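Long-range contacts in lysozyme, putative (Bacillus anthracis, PDB 2WAG), which probably hydrolyses, as a family 25 lysozyme, the glycan strands of bacterial cell-wall peptidoglycan, by a neighbouring-group mechanism thought to retain the anomeric configuration: residues D162-V168 / W180-T186; P101-E107 / K139-A145. One frame throughout, in Å; residues are numbered along the deposited sequence. Where two conformers were deposited one is given.

Interaction 1: D162-V168 / W180-T186. With SO4 (sulfate ion), chain F; SO4 (sulfate ion), chain D.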
# COMPACT_ATOMS: atom_id res chain seq x y z
N ASP A 162 -1.04 -7.08 23.22
CA ASP A 162 0.22 -6.57 22.64
C ASP A 162 -0.08 -5.86 21.32
O ASP A 162 -1.09 -6.17 20.67
CB ASP A 162 1.18 -7.74 22.35
CG ASP A 162 1.89 -8.24 23.60
OD1 ASP A 162 1.89 -7.52 24.62
OD2 ASP A 162 2.49 -9.32 23.53
N ILE A 163 0.76 -4.91 20.95
CA ILE A 163 0.53 -4.07 19.77
C ILE A 163 1.47 -4.43 18.63
O ILE A 163 2.69 -4.58 18.81
CB ILE A 163 0.68 -2.56 20.10
CG1 ILE A 163 -0.21 -2.16 21.30
CG2 ILE A 163 0.40 -1.71 18.85
CD1 ILE A 163 -1.69 -2.48 21.09
N TRP A 164 0.86 -4.57 17.46
CA TRP A 164 1.59 -4.76 16.22
C TRP A 164 1.29 -3.52 15.38
O TRP A 164 0.15 -3.31 14.97
CB TRP A 164 1.13 -6.06 15.56
CG TRP A 164 1.68 -6.39 14.20
CD1 TRP A 164 2.65 -5.74 13.48
CD2 TRP A 164 1.24 -7.49 13.40
NE1 TRP A 164 2.84 -6.38 12.26
CE2 TRP A 164 1.97 -7.45 12.18
CE3 TRP A 164 0.26 -8.47 13.57
CZ2 TRP A 164 1.75 -8.37 11.15
CZ3 TRP A 164 0.04 -9.39 12.57
CH2 TRP A 164 0.77 -9.33 11.36
N ILE A 165 2.29 -2.65 15.17
CA ILE A 165 2.05 -1.35 14.52
C ILE A 165 2.58 -1.33 13.09
O ILE A 165 3.69 -1.82 12.81
CB ILE A 165 2.70 -0.20 15.36
CG1 ILE A 165 2.31 1.18 14.81
CG2 ILE A 165 4.22 -0.36 15.48
CD1 ILE A 165 0.82 1.53 14.91
N ARG A 166 1.80 -0.77 12.17
CA ARG A 166 2.31 -0.52 10.83
C ARG A 166 3.08 0.79 10.82
O ARG A 166 2.56 1.83 11.23
CB ARG A 166 1.16 -0.45 9.81
CG ARG A 166 1.68 -0.41 8.37
CD ARG A 166 0.58 -0.19 7.33
NE ARG A 166 0.26 1.24 7.22
CZ ARG A 166 -0.76 1.73 6.52
NH1 ARG A 166 -1.60 0.93 5.87
NH2 ARG A 166 -0.94 3.04 6.48
N SER A 167 4.31 0.73 10.32
CA SER A 167 5.10 1.95 10.12
C SER A 167 6.05 1.75 8.94
O SER A 167 7.19 1.31 9.12
CB SER A 167 5.87 2.29 11.40
OG SER A 167 6.52 3.55 11.29
N VAL A 168 5.53 1.99 7.73
CA VAL A 168 6.28 1.65 6.51
C VAL A 168 7.10 2.80 5.94
O VAL A 168 7.83 2.59 4.96
CB VAL A 168 5.37 1.04 5.41
CG1 VAL A 168 4.63 -0.18 5.94
CG2 VAL A 168 4.39 2.04 4.83
N TRP A 180 5.83 -1.25 21.41
CA TRP A 180 5.25 -2.18 20.45
C TRP A 180 5.90 -3.56 20.58
O TRP A 180 7.04 -3.70 21.08
CB TRP A 180 5.35 -1.66 19.01
CG TRP A 180 6.75 -1.28 18.58
CD1 TRP A 180 7.33 -0.06 18.68
CD2 TRP A 180 7.74 -2.16 18.02
NE1 TRP A 180 8.62 -0.11 18.21
CE2 TRP A 180 8.91 -1.39 17.80
CE3 TRP A 180 7.77 -3.52 17.68
CZ2 TRP A 180 10.08 -1.93 17.25
CZ3 TRP A 180 8.93 -4.06 17.13
CH2 TRP A 180 10.07 -3.26 16.93
N THR A 181 5.18 -4.58 20.11
CA THR A 181 5.66 -5.96 20.13
C THR A 181 6.06 -6.45 18.73
O THR A 181 7.04 -7.17 18.59
CB THR A 181 4.60 -6.89 20.76
OG1 THR A 181 4.27 -6.42 22.07
CG2 THR A 181 5.09 -8.34 20.81
N PHE A 182 5.30 -6.06 17.71
CA PHE A 182 5.67 -6.29 16.31
C PHE A 182 5.57 -4.98 15.55
O PHE A 182 4.77 -4.09 15.90
CB PHE A 182 4.75 -7.32 15.63
CG PHE A 182 4.85 -8.71 16.22
CD1 PHE A 182 5.72 -9.66 15.68
CD2 PHE A 182 4.03 -9.09 17.29
CE1 PHE A 182 5.77 -10.96 16.20
CE2 PHE A 182 4.10 -10.36 17.83
CZ PHE A 182 4.96 -11.31 17.29
N TRP A 183 6.38 -4.88 14.50
CA TRP A 183 6.42 -3.68 13.63
C TRP A 183 6.38 -4.14 12.18
O TRP A 183 7.26 -4.88 11.74
CB TRP A 183 7.72 -2.91 13.93
CG TRP A 183 8.14 -1.89 12.91
CD1 TRP A 183 7.35 -1.16 12.07
CD2 TRP A 183 9.49 -1.46 12.67
NE1 TRP A 183 8.13 -0.34 11.27
CE2 TRP A 183 9.45 -0.49 11.64
CE3 TRP A 183 10.74 -1.79 13.24
CZ2 TRP A 183 10.60 0.14 11.15
CZ3 TRP A 183 11.88 -1.15 12.76
CH2 TRP A 183 11.80 -0.20 11.72
N GLN A 184 5.34 -3.73 11.45
CA GLN A 184 5.27 -3.97 10.00
C GLN A 184 6.00 -2.83 9.31
O GLN A 184 5.57 -1.66 9.37
CB GLN A 184 3.82 -4.01 9.53
CG GLN A 184 3.65 -4.37 8.07
CD GLN A 184 2.20 -4.53 7.78
OE1 GLN A 184 1.53 -3.56 7.51
NE2 GLN A 184 1.69 -5.73 7.94
N TYR A 185 7.12 -3.16 8.66
CA TYR A 185 8.00 -2.12 8.12
C TYR A 185 7.94 -1.94 6.61
O TYR A 185 8.45 -0.94 6.09
CB TYR A 185 9.44 -2.33 8.60
CG TYR A 185 10.11 -3.58 8.10
CD1 TYR A 185 10.83 -3.57 6.89
CD2 TYR A 185 10.04 -4.77 8.81
CE1 TYR A 185 11.47 -4.71 6.43
CE2 TYR A 185 10.67 -5.91 8.37
CZ TYR A 185 11.39 -5.88 7.18
OH TYR A 185 12.02 -7.05 6.78
N THR A 186 7.31 -2.86 5.89
CA THR A 186 7.15 -2.68 4.45
C THR A 186 5.99 -3.49 3.94
O THR A 186 5.64 -4.52 4.54
CB THR A 186 8.44 -3.06 3.67
OG1 THR A 186 8.25 -2.75 2.27
CG2 THR A 186 8.76 -4.54 3.80
S SO4 F . 2.64 4.32 7.45
O1 SO4 F . 1.22 4.59 7.73
O2 SO4 F . 3.25 5.10 8.50
O3 SO4 F . 2.83 2.93 7.60
O4 SO4 F . 2.76 4.90 6.15
S SO4 D . 15.02 -5.84 5.20
O1 SO4 D . 14.95 -4.74 6.17
O2 SO4 D . 15.77 -6.95 5.84
O3 SO4 D . 15.81 -5.42 4.03
O4 SO4 D . 13.76 -6.48 4.78
O HOH W 1 2.96 -4.11 22.68

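Interaction 2: P101-E107 / K139-A145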
# COMPACT_ATOMS: atom_id res chain seq x y z
N PRO A 101 0.03 -16.21 19.24
CA PRO A 101 -1.27 -15.72 19.69
C PRO A 101 -2.11 -15.20 18.53
O PRO A 101 -1.57 -14.79 17.48
CB PRO A 101 -0.92 -14.58 20.65
CG PRO A 101 0.52 -14.89 21.09
CD PRO A 101 1.15 -15.47 19.85
N PRO A 102 -3.43 -15.18 18.71
CA PRO A 102 -4.30 -14.62 17.68
C PRO A 102 -4.11 -13.12 17.52
O PRO A 102 -3.77 -12.43 18.49
CB PRO A 102 -5.72 -14.90 18.20
CG PRO A 102 -5.58 -15.24 19.61
CD PRO A 102 -4.17 -15.58 19.93
N VAL A 103 -4.32 -12.66 16.30
CA VAL A 103 -4.26 -11.24 15.99
C VAL A 103 -5.62 -10.72 15.50
O VAL A 103 -6.25 -11.36 14.72
CB VAL A 103 -3.24 -10.98 14.89
CG1 VAL A 103 -3.27 -9.55 14.40
CG2 VAL A 103 -1.85 -11.44 15.30
N ILE A 104 -6.00 -9.53 16.01
CA ILE A 104 -7.12 -8.81 15.42
C ILE A 104 -6.55 -7.57 14.74
O ILE A 104 -5.86 -6.77 15.38
CB ILE A 104 -8.18 -8.41 16.46
CG1 ILE A 104 -8.64 -9.62 17.28
CG2 ILE A 104 -9.36 -7.79 15.72
CD1 ILE A 104 -9.44 -9.23 18.52
N ASP A 105 -6.87 -7.43 13.45
CA ASP A 105 -6.36 -6.38 12.60
C ASP A 105 -7.44 -5.29 12.51
O ASP A 105 -8.54 -5.54 12.00
CB ASP A 105 -6.03 -7.03 11.25
CG ASP A 105 -5.53 -6.06 10.19
OD1 ASP A 105 -6.01 -4.89 10.12
OD2 ASP A 105 -4.69 -6.52 9.39
N VAL A 106 -7.13 -4.11 13.04
CA VAL A 106 -8.08 -2.98 13.12
C VAL A 106 -7.55 -1.84 12.25
O VAL A 106 -6.51 -1.22 12.58
CB VAL A 106 -8.26 -2.50 14.57
CG1 VAL A 106 -9.29 -1.40 14.64
CG2 VAL A 106 -8.62 -3.66 15.50
N GLU A 107 -8.24 -1.56 11.15
CA GLU A 107 -7.78 -0.50 10.24
C GLU A 107 -8.92 -0.10 9.33
O GLU A 107 -9.93 -0.79 9.23
CB GLU A 107 -6.57 -0.95 9.40
CG GLU A 107 -6.85 -2.07 8.43
CD GLU A 107 -5.57 -2.54 7.78
OE1 GLU A 107 -5.06 -1.82 6.88
OE2 GLU A 107 -5.05 -3.61 8.16
N LYS A 139 -4.00 -17.40 25.18
CA LYS A 139 -2.86 -16.55 24.84
C LYS A 139 -3.31 -15.10 24.73
O LYS A 139 -4.39 -14.82 24.22
CB LYS A 139 -2.27 -16.99 23.50
CG LYS A 139 -1.73 -18.42 23.50
CD LYS A 139 -1.10 -18.73 22.14
CE LYS A 139 -0.59 -20.16 22.05
NZ LYS A 139 0.70 -20.32 22.78
N LYS A 140 -2.46 -14.18 25.21
CA LYS A 140 -2.72 -12.75 25.11
C LYS A 140 -2.88 -12.35 23.64
O LYS A 140 -2.07 -12.71 22.79
CB LYS A 140 -1.58 -11.95 25.73
CG LYS A 140 -1.64 -10.47 25.38
CD LYS A 140 -0.40 -9.72 25.85
CE LYS A 140 -0.25 -9.76 27.36
NZ LYS A 140 1.01 -9.08 27.77
N VAL A 141 -3.95 -11.62 23.35
CA VAL A 141 -4.27 -11.24 21.98
C VAL A 141 -3.40 -10.08 21.51
O VAL A 141 -3.03 -9.17 22.28
CB VAL A 141 -5.77 -10.93 21.89
CG1 VAL A 141 -6.14 -10.37 20.51
CG2 VAL A 141 -6.56 -12.19 22.23
N ILE A 142 -3.02 -10.15 20.23
CA ILE A 142 -2.29 -9.07 19.57
C ILE A 142 -3.26 -8.22 18.75
O ILE A 142 -4.08 -8.76 18.02
CB ILE A 142 -1.24 -9.68 18.60
CG1 ILE A 142 -0.20 -10.53 19.36
CG2 ILE A 142 -0.54 -8.58 17.82
CD1 ILE A 142 0.47 -11.53 18.46
N LEU A 143 -3.14 -6.89 18.87
CA LEU A 143 -3.89 -5.98 18.01
C LEU A 143 -2.94 -5.38 16.99
O LEU A 143 -1.94 -4.75 17.38
CB LEU A 143 -4.53 -4.85 18.81
CG LEU A 143 -5.51 -5.30 19.90
CD1 LEU A 143 -6.02 -4.11 20.68
CD2 LEU A 143 -6.69 -6.11 19.30
N TYR A 144 -3.23 -5.58 15.70
CA TYR A 144 -2.53 -4.87 14.63
C TYR A 144 -3.33 -3.64 14.30
O TYR A 144 -4.56 -3.70 14.20
CB TYR A 144 -2.44 -5.75 13.39
CG TYR A 144 -1.98 -5.00 12.15
CD1 TYR A 144 -0.63 -4.93 11.81
CD2 TYR A 144 -2.91 -4.35 11.33
CE1 TYR A 144 -0.22 -4.24 10.66
CE2 TYR A 144 -2.52 -3.65 10.20
CZ TYR A 144 -1.18 -3.61 9.85
OH TYR A 144 -0.81 -2.95 8.70
N ALA A 145 -2.64 -2.56 14.09
CA ALA A 145 -3.29 -1.31 13.66
C ALA A 145 -2.39 -0.46 12.80
O ALA A 145 -1.22 -0.53 12.95
CB ALA A 145 -3.74 -0.49 14.87
O HOH W 2 -2.37 -1.93 6.59

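Interaction 1: D162-V168 / W180-T186
Phe182 meets Trp164 through its CB, which lies over one face of the indole, 3.7 Å from the centroid of the five-membered ring, a CH-pi contact. With CG anti to its own carbonyl carbon, the phenyl ring leads away and turns an edge toward the indole face, the planes 54° apart. Trp164 keeps CG anti to the backbone N, and this carries NE1 along the strand to within 3.7 Å of Gln184 CB; the indole and amide planes stand nearly perpendicular. On the opposite sheet face Trp183 sends NE1 to Ser167 O, 2.9 Å away and practically in the indole plane, with a nearly straight N-H...O angle of 176°. Parallel pairing of neighbouring barrel strands underlies these contacts: strands 162-166 and 182-186 run 11° apart in the curled sheet of a GH25 TIM-like barrel. At the start of the pairing Ile163 O accepts from two donors, Thr181 N at 2.8 Å and Phe182 N at 3.2 Å, and Ser167 N to Gln184 O closes the ladder. Arg166 CG packs 3.3 Å from Gln184 OE1; the chain then bends at chi3, and in the conformer given NE and NH2 bond a sulfate, probably from the crystallisation liquor, that Val168 N also holds. Water 1 links Ile163 N with Thr181 OG1, which also binds a glycerol. Further out, Trp164 NE1 is held by Asn204, while the amide of Gln184 is fixed at both ends, OE1 by Tyr144 and NE2 by Asp20.

Interaction 2: P101-E107 / K139-A145
Val103 and Ile142 form the tight centre of this contact, with Val103 CG2 packed 3.8 Å from Ile142 CB on the face that also carries Tyr144. Val103 CG1, anti to the backbone N (chi1 173°), reaches along the strand to Tyr144 CB. On the other face Ile104 CB lies 3.9 Å from Leu143 CD2, and Ile104 CD1 meets Val141 CG1; Leu126 and Met129 of helix 119-137 cover Ile104. Four backbone bonds, from Ile142 N to Pro102 O through to Val106 N to Tyr144 O, fix the register. This is a parallel beta-alpha-beta unit, strand 103-106, helix 119-137, strand 142-145, as expected of a TIM-like barrel, with the strand directions 24° apart. Ahead of the strands Pro101 is packed closely too, its CB 4.0 Å from Lys139 CB and 3.1 Å from Lys140 O. The solvent side is marked by Lys140, which is exposed and starts its side chain away from 101-107. The C-terminal end is polar instead. Asp105 runs beside Tyr144 in the same direction, its carboxylate plane 48° from the ring and CG 3.3 Å from Tyr144 CD2. Glu107 OE2 approaches the ring edge near its plane, 3.3 Å from Tyr144 CE2, and stands 2.5 Å from Asp105 OD1. Water 2 donates to Glu107 OE1 and to Tyr144 OH, a hydroxyl shared with Gln184, and meets the tyrosine in the ring plane. Gly2 N of the second subunit, a tag residue, is hydrogen-bonded to Glu107 OE2.

From the N terminus, 101-107 comes first; interaction 2 closes the loop back to it through 139-145, spanning 31 residues that include helix 119-137. The chain then passes helix 147-154 to 162-168, and interaction 1 closes a shorter, 11-residue connection without helix or strand at 180-186. The two loops are therefore in series and neither nest nor cross. Strands 142-145 and 162-166 are direct neighbours, as the 2.8 Å approach of Trp164 N to Leu143 O indicates, giving the sheet order 103-106, 142-145, 162-166, 182-186. Tyr144 OH and Gln184 OE1, 2.7 Å apart in a probable hydrogen bond, bridge the contacts across strand 162-166.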